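Local coordinates for unsaturated glucuronyl hydrolase (Streptococcus agalactiae, PDB 2ZZR), which hydrolyses unsaturated glycosaminoglycan disaccharides from chondroitin, hyaluronan and heparin, releasing the unsaturated uronic acid, at residues Leu98-Arg103 / Thr120-Ala125; Lys15-Ser20 / Glu284-Tyr289. One frame throughout, in Å; residues are numbered along the deposited sequence.

From the N terminus the chain first forms the short helix 15-18, which in contact 2 meets the loop after helix 265-280, closing a loop of 263 residues. Contact 1 is nested inside that loop: there the chain runs along helix 87-105, turns, and comes back as helix 115-130, so only 16 residues separate segments 98-103 and 120-125. The two contacts lie on opposite sides of the chain's centre, their centres about 37 Å apart, and do not touch. Contact 1 ties together two successive helices of the alpha barrel, while contact 2 packs the N-terminal arm against the loop between helices 265-280 and 304-318.

Contact 1: residues Leu98-Arg103 / Thr120-Ala125; sequences LSFLNR and TPSCTA
F100 and C123 mark the closest backbone approach of segments 98-103 and 120-125, with 7.5 Å between the CA of F100 and the CA of C123; segment 120-125 has a wide pi-type turn and a kink at P121 and S122, whose backbone N atoms make no bond to the turn before; proline has no N-H to give. The aromatic ring of F100 does most of the touching. Its CG lies beside the backbone N (chi1 -76°), which lays one face of the ring toward S122, and F100 CE1 comes within 3.5 Å of S122 CB. The hydroxyl oxygen S122 OG sits over that same face, displaced toward the rim. S122 suits this place because it is small and its polar end is occupied within its own helix: OG is hydrogen-bonded to the carbonyl oxygen of L118. The sulfur of C123 settles closer to the root of the phenylalanine, 3.6 Å from F100 CB, and approaches the ring obliquely, 53° off its normal. Cysteine fits here as a compact, polarisable group that needs no polar partner to be buried, and A138 and T139 of helix 133-147 also touch it. The F100 ring meets Y119 edge-to-face and N70 and T74 of helix 70-84 as well. This is a buried helix-helix contact with a cysteine sulfur-aromatic interaction, joining successive helices of the alpha barrel of glycosyl hydrolase family 88.

Contact 2: residues Lys15-Ser20 / Glu284-Tyr289; sequences KRFLNS and EDKVSY. With SO4 (sulfate ion), chain D; SO4 (sulfate ion), chain C.
R16 leaves the backbone with CG between N and the carbonyl carbon (chi1 72°) and bends at chi3, while K286 bends at chi2 and again at chi4 (-65°), bringing both cationic ends to one sulfate. Oxygen O2 of that sulfate (chain D) lies at the edge of the guanidinium, in its plane, and accepts from R16 NE and R16 NH2, each at 2.8 Å. K286 NZ reaches the same oxygen at 2.9 Å and also donates to E284 O. The anion probably offsets the charge of the two cations, whose nitrogens R16 NE and K286 NZ are 4.4 Å apart. R16 also gives NH1 to L279 O and NH2 to L282 O, so arginine's several N-H groups hold protein and anion together. Lysine suits its place through its long aliphatic stem: K286 CE lies over one guanidinium face, and K286 CD meets F17 CE1 at 3.7 Å. Flat and apolar, the buried F17 ring takes R16 CG over one face and packs on L279 and A334. D285 OD1 accepts from V287 N, an Asx turn. Arginine and lysine here form an anion-binding site, filled by a sulfate probably from the crystallisation liquor, where the N-terminal arm meets a barrel loop away from the annotated sites.

Contact 1: residues Leu98-Arg103 / Thr120-Ala125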
loop_
_atom_site.group_PDB
_atom_site.type_symbol
_atom_site.label_atom_id
_atom_site.label_comp_id
_atom_site.label_asym_id
_atom_site.label_seq_id
_atom_site.Cartn_x
_atom_site.Cartn_y
_atom_site.Cartn_z
ATOM N N LEU A 98 3.919 3.987 -21.237
ATOM C CA LEU A 98 3.369 3.661 -22.554
ATOM C C LEU A 98 2.869 2.214 -22.608
ATOM O O LEU A 98 1.837 1.932 -23.224
ATOM C CB LEU A 98 4.385 3.952 -23.664
ATOM C CG LEU A 98 4.708 5.442 -23.886
ATOM C CD1 LEU A 98 5.757 5.623 -24.989
ATOM C CD2 LEU A 98 3.457 6.241 -24.205
ATOM N N SER A 99 3.594 1.321 -21.933
ATOM C CA SER A 99 3.185 -0.072 -21.762
ATOM C C SER A 99 1.867 -0.177 -20.994
ATOM O O SER A 99 0.992 -0.962 -21.359
ATOM C CB SER A 99 4.281 -0.871 -21.050
ATOM O OG SER A 99 3.856 -2.195 -20.759
ATOM N N PHE A 100 1.728 0.605 -19.924
ATOM C CA PHE A 100 0.463 0.651 -19.180
ATOM C C PHE A 100 -0.691 1.184 -20.027
ATOM O O PHE A 100 -1.814 0.694 -19.935
ATOM C CB PHE A 100 0.618 1.441 -17.871
ATOM C CG PHE A 100 1.343 0.682 -16.797
ATOM C CD1 PHE A 100 2.652 1.004 -16.458
ATOM C CD2 PHE A 100 0.720 -0.371 -16.131
ATOM C CE1 PHE A 100 3.335 0.300 -15.472
ATOM C CE2 PHE A 100 1.391 -1.086 -15.146
ATOM C CZ PHE A 100 2.701 -0.754 -14.814
ATOM N N LEU A 101 -0.412 2.183 -20.859
ATOM C CA LEU A 101 -1.404 2.685 -21.800
ATOM C C LEU A 101 -1.825 1.586 -22.778
ATOM O O LEU A 101 -3.015 1.420 -23.059
ATOM C CB LEU A 101 -0.873 3.915 -22.550
ATOM C CG LEU A 101 -1.830 4.657 -23.497
ATOM C CD1 LEU A 101 -3.235 4.866 -22.922
ATOM C CD2 LEU A 101 -1.221 5.992 -23.905
ATOM N N ASN A 102 -0.852 0.834 -23.286
ATOM C CA ASN A 102 -1.153 -0.315 -24.145
ATOM C C ASN A 102 -2.026 -1.351 -23.430
ATOM O O ASN A 102 -2.981 -1.887 -24.005
ATOM C CB ASN A 102 0.129 -0.979 -24.641
ATOM C CG ASN A 102 -0.147 -2.211 -25.493
ATOM O OD1 ASN A 102 -0.102 -3.342 -25.007
ATOM N ND2 ASN A 102 -0.466 -1.990 -26.760
ATOM N N ARG A 103 -1.685 -1.618 -22.171
ATOM C CA ARG A 103 -2.388 -2.614 -21.363
ATOM C C ARG A 103 -3.872 -2.282 -21.165
ATOM O O ARG A 103 -4.729 -3.170 -21.258
ATOM C CB ARG A 103 -1.678 -2.804 -20.017
ATOM C CG ARG A 103 -2.234 -3.957 -19.195
ATOM C CD ARG A 103 -1.414 -4.209 -17.952
ATOM N NE ARG A 103 -2.030 -5.241 -17.117
ATOM C CZ ARG A 103 -1.544 -5.664 -15.955
ATOM N NH1 ARG A 103 -0.409 -5.164 -15.466
ATOM N NH2 ARG A 103 -2.196 -6.601 -15.277
ATOM N N THR A 120 -1.606 4.045 -10.514
ATOM C CA THR A 120 -1.269 5.207 -9.676
ATOM C C THR A 120 0.247 5.501 -9.571
ATOM O O THR A 120 0.663 6.637 -9.840
ATOM C CB THR A 120 -1.930 5.126 -8.279
ATOM O OG1 THR A 120 -3.356 5.070 -8.437
ATOM C CG2 THR A 120 -1.543 6.351 -7.435
ATOM N N PRO A 121 1.072 4.501 -9.181
ATOM C CA PRO A 121 2.512 4.749 -9.045
ATOM C C PRO A 121 3.256 4.820 -10.381
ATOM O O PRO A 121 4.437 5.155 -10.399
ATOM C CB PRO A 121 3.011 3.545 -8.235
ATOM C CG PRO A 121 1.769 2.826 -7.760
ATOM C CD PRO A 121 0.738 3.121 -8.785
ATOM N N SER A 122 2.564 4.510 -11.475
ATOM C CA SER A 122 3.176 4.519 -12.801
ATOM C C SER A 122 2.712 5.729 -13.612
ATOM O O SER A 122 3.502 6.636 -13.914
ATOM C CB SER A 122 2.848 3.215 -13.533
ATOM O OG SER A 122 1.445 3.084 -13.707
ATOM N N CYS A 123 1.426 5.747 -13.943
ATOM C CA CYS A 123 0.862 6.760 -14.824
ATOM C C CYS A 123 0.473 8.024 -14.073
ATOM O O CYS A 123 0.869 9.120 -14.459
ATOM C CB CYS A 123 -0.331 6.190 -15.584
ATOM S SG CYS A 123 0.145 4.778 -16.608
ATOM N N THR A 124 -0.282 7.886 -12.987
ATOM C CA THR A 124 -0.662 9.087 -12.237
ATOM C C THR A 124 0.595 9.771 -11.693
ATOM O O THR A 124 0.683 11.001 -11.685
ATOM C CB THR A 124 -1.676 8.791 -11.119
ATOM O OG1 THR A 124 -2.704 7.947 -11.642
ATOM C CG2 THR A 124 -2.314 10.081 -10.626
ATOM N N ALA A 125 1.568 8.965 -11.275
ATOM C CA ALA A 125 2.874 9.465 -10.840
ATOM C C ALA A 125 3.490 10.405 -11.869
ATOM O O ALA A 125 3.874 11.532 -11.527
ATOM C CB ALA A 125 3.817 8.325 -10.551
#

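Contact 2: residues Lys15-Ser20 / Glu284-Tyr289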
loop_
_atom_site.group_PDB
_atom_site.type_symbol
_atom_site.label_atom_id
_atom_site.label_comp_id
_atom_site.label_asym_id
_atom_site.label_seq_id
_atom_site.Cartn_x
_atom_site.Cartn_y
_atom_site.Cartn_z
ATOM N N LYS A 15 6.961 4.578 25.683
ATOM C CA LYS A 15 8.385 4.922 25.737
ATOM C C LYS A 15 9.219 4.101 24.749
ATOM O O LYS A 15 10.279 4.543 24.312
ATOM C CB LYS A 15 8.940 4.771 27.159
ATOM C CG LYS A 15 8.364 5.762 28.165
ATOM C CD LYS A 15 8.897 5.485 29.575
ATOM C CE LYS A 15 8.110 6.246 30.638
ATOM N NZ LYS A 15 8.420 7.706 30.635
ATOM N N ARG A 16 8.720 2.917 24.392
ATOM C CA ARG A 16 9.356 2.057 23.386
ATOM C C ARG A 16 9.539 2.790 22.053
ATOM O O ARG A 16 10.441 2.471 21.281
ATOM C CB ARG A 16 8.565 0.749 23.198
ATOM C CG ARG A 16 7.224 0.869 22.473
ATOM C CD ARG A 16 6.348 -0.377 22.655
ATOM N NE ARG A 16 6.926 -1.545 21.991
ATOM C CZ ARG A 16 6.330 -2.259 21.037
ATOM N NH1 ARG A 16 5.100 -1.967 20.632
ATOM N NH2 ARG A 16 6.971 -3.291 20.496
ATOM N N PHE A 17 8.681 3.784 21.812
ATOM C CA PHE A 17 8.779 4.643 20.630
ATOM C C PHE A 17 9.382 6.009 20.974
ATOM O O PHE A 17 10.302 6.478 20.305
ATOM C CB PHE A 17 7.396 4.823 19.980
ATOM C CG PHE A 17 6.707 3.526 19.624
ATOM C CD1 PHE A 17 7.240 2.678 18.652
ATOM C CD2 PHE A 17 5.512 3.167 20.236
ATOM C CE1 PHE A 17 6.602 1.492 18.312
ATOM C CE2 PHE A 17 4.861 1.978 19.901
ATOM C CZ PHE A 17 5.410 1.135 18.939
ATOM N N LEU A 18 8.862 6.633 22.029
ATOM C CA LEU A 18 9.247 7.998 22.404
ATOM C C LEU A 18 10.726 8.176 22.772
ATOM O O LEU A 18 11.287 9.252 22.574
ATOM C CB LEU A 18 8.341 8.516 23.528
ATOM C CG LEU A 18 6.879 8.827 23.184
ATOM C CD1 LEU A 18 6.070 9.022 24.448
ATOM C CD2 LEU A 18 6.753 10.049 22.277
ATOM N N ASN A 19 11.351 7.117 23.288
ATOM C CA ASN A 19 12.771 7.149 23.663
ATOM C C ASN A 19 13.747 7.029 22.490
ATOM O O ASN A 19 14.966 7.063 22.690
ATOM C CB ASN A 19 13.088 6.048 24.686
ATOM C CG ASN A 19 12.534 6.344 26.070
ATOM O OD1 ASN A 19 11.937 7.394 26.314
ATOM N ND2 ASN A 19 12.737 5.407 26.991
ATOM N N SER A 20 13.221 6.886 21.276
ATOM C CA SER A 20 14.055 6.688 20.090
ATOM C C SER A 20 14.654 7.966 19.519
ATOM O O SER A 20 14.151 9.068 19.756
ATOM C CB SER A 20 13.255 5.989 18.996
ATOM O OG SER A 20 12.872 4.689 19.406
ATOM N N GLU A 284 10.310 -6.441 19.293
ATOM C CA GLU A 284 11.358 -5.571 19.830
ATOM C C GLU A 284 11.938 -4.570 18.822
ATOM O O GLU A 284 12.139 -3.402 19.164
ATOM C CB GLU A 284 12.479 -6.412 20.464
ATOM C CG GLU A 284 13.295 -5.692 21.539
ATOM C CD GLU A 284 14.318 -4.714 20.977
ATOM O OE1 GLU A 284 14.862 -4.967 19.876
ATOM O OE2 GLU A 284 14.581 -3.685 21.644
ATOM N N ASP A 285 12.215 -5.017 17.595
ATOM C CA ASP A 285 12.792 -4.137 16.574
ATOM C C ASP A 285 11.738 -3.335 15.788
ATOM O O ASP A 285 12.067 -2.663 14.813
ATOM C CB ASP A 285 13.755 -4.901 15.640
ATOM C CG ASP A 285 13.042 -5.815 14.641
ATOM O OD1 ASP A 285 11.794 -5.887 14.632
ATOM O OD2 ASP A 285 13.754 -6.469 13.844
ATOM N N LYS A 286 10.484 -3.422 16.228
ATOM C CA LYS A 286 9.354 -2.658 15.662
ATOM C C LYS A 286 9.039 -2.975 14.192
ATOM O O LYS A 286 8.438 -2.157 13.486
ATOM C CB LYS A 286 9.540 -1.141 15.868
ATOM C CG LYS A 286 10.031 -0.719 17.261
ATOM C CD LYS A 286 9.122 -1.200 18.390
ATOM C CE LYS A 286 9.526 -0.581 19.733
ATOM N NZ LYS A 286 10.882 -1.017 20.199
ATOM N N VAL A 287 9.434 -4.165 13.739
ATOM C CA VAL A 287 9.127 -4.610 12.382
ATOM C C VAL A 287 8.199 -5.818 12.445
ATOM O O VAL A 287 8.569 -6.873 12.955
ATOM C CB VAL A 287 10.410 -4.904 11.546
ATOM C CG1 VAL A 287 10.055 -5.546 10.212
ATOM C CG2 VAL A 287 11.200 -3.620 11.322
ATOM N N SER A 288 6.991 -5.641 11.921
ATOM C CA SER A 288 5.933 -6.641 12.002
ATOM C C SER A 288 6.374 -8.020 11.523
ATOM O O SER A 288 6.992 -8.149 10.466
ATOM C CB SER A 288 4.739 -6.196 11.161
ATOM O OG SER A 288 5.125 -6.021 9.808
ATOM N N TYR A 289 6.051 -9.039 12.317
ATOM C CA TYR A 289 6.064 -10.414 11.829
ATOM C C TYR A 289 4.957 -10.515 10.786
ATOM O O TYR A 289 4.063 -9.664 10.744
ATOM C CB TYR A 289 5.862 -11.406 12.985
ATOM C CG TYR A 289 7.137 -11.694 13.747
ATOM C CD1 TYR A 289 7.864 -12.868 13.512
ATOM C CD2 TYR A 289 7.633 -10.792 14.689
ATOM C CE1 TYR A 289 9.045 -13.133 14.202
ATOM C CE2 TYR A 289 8.821 -11.047 15.378
ATOM C CZ TYR A 289 9.513 -12.229 15.136
ATOM O OH TYR A 289 10.687 -12.491 15.815
HETATM S S SO4 D . 9.931 -3.214 23.189
HETATM O O1 SO4 D . 9.113 -2.597 24.232
HETATM O O2 SO4 D . 9.378 -2.917 21.871
HETATM O O3 SO4 D . 11.293 -2.689 23.260
HETATM O O4 SO4 D . 9.939 -4.662 23.375
HETATM S S SO4 C . 12.890 -15.091 16.020
HETATM O O1 SO4 C . 13.102 -14.265 17.202
HETATM O O2 SO4 C . 11.489 -15.042 15.619
HETATM O O3 SO4 C . 13.720 -14.620 14.920
HETATM O O4 SO4 C . 13.238 -16.476 16.330
#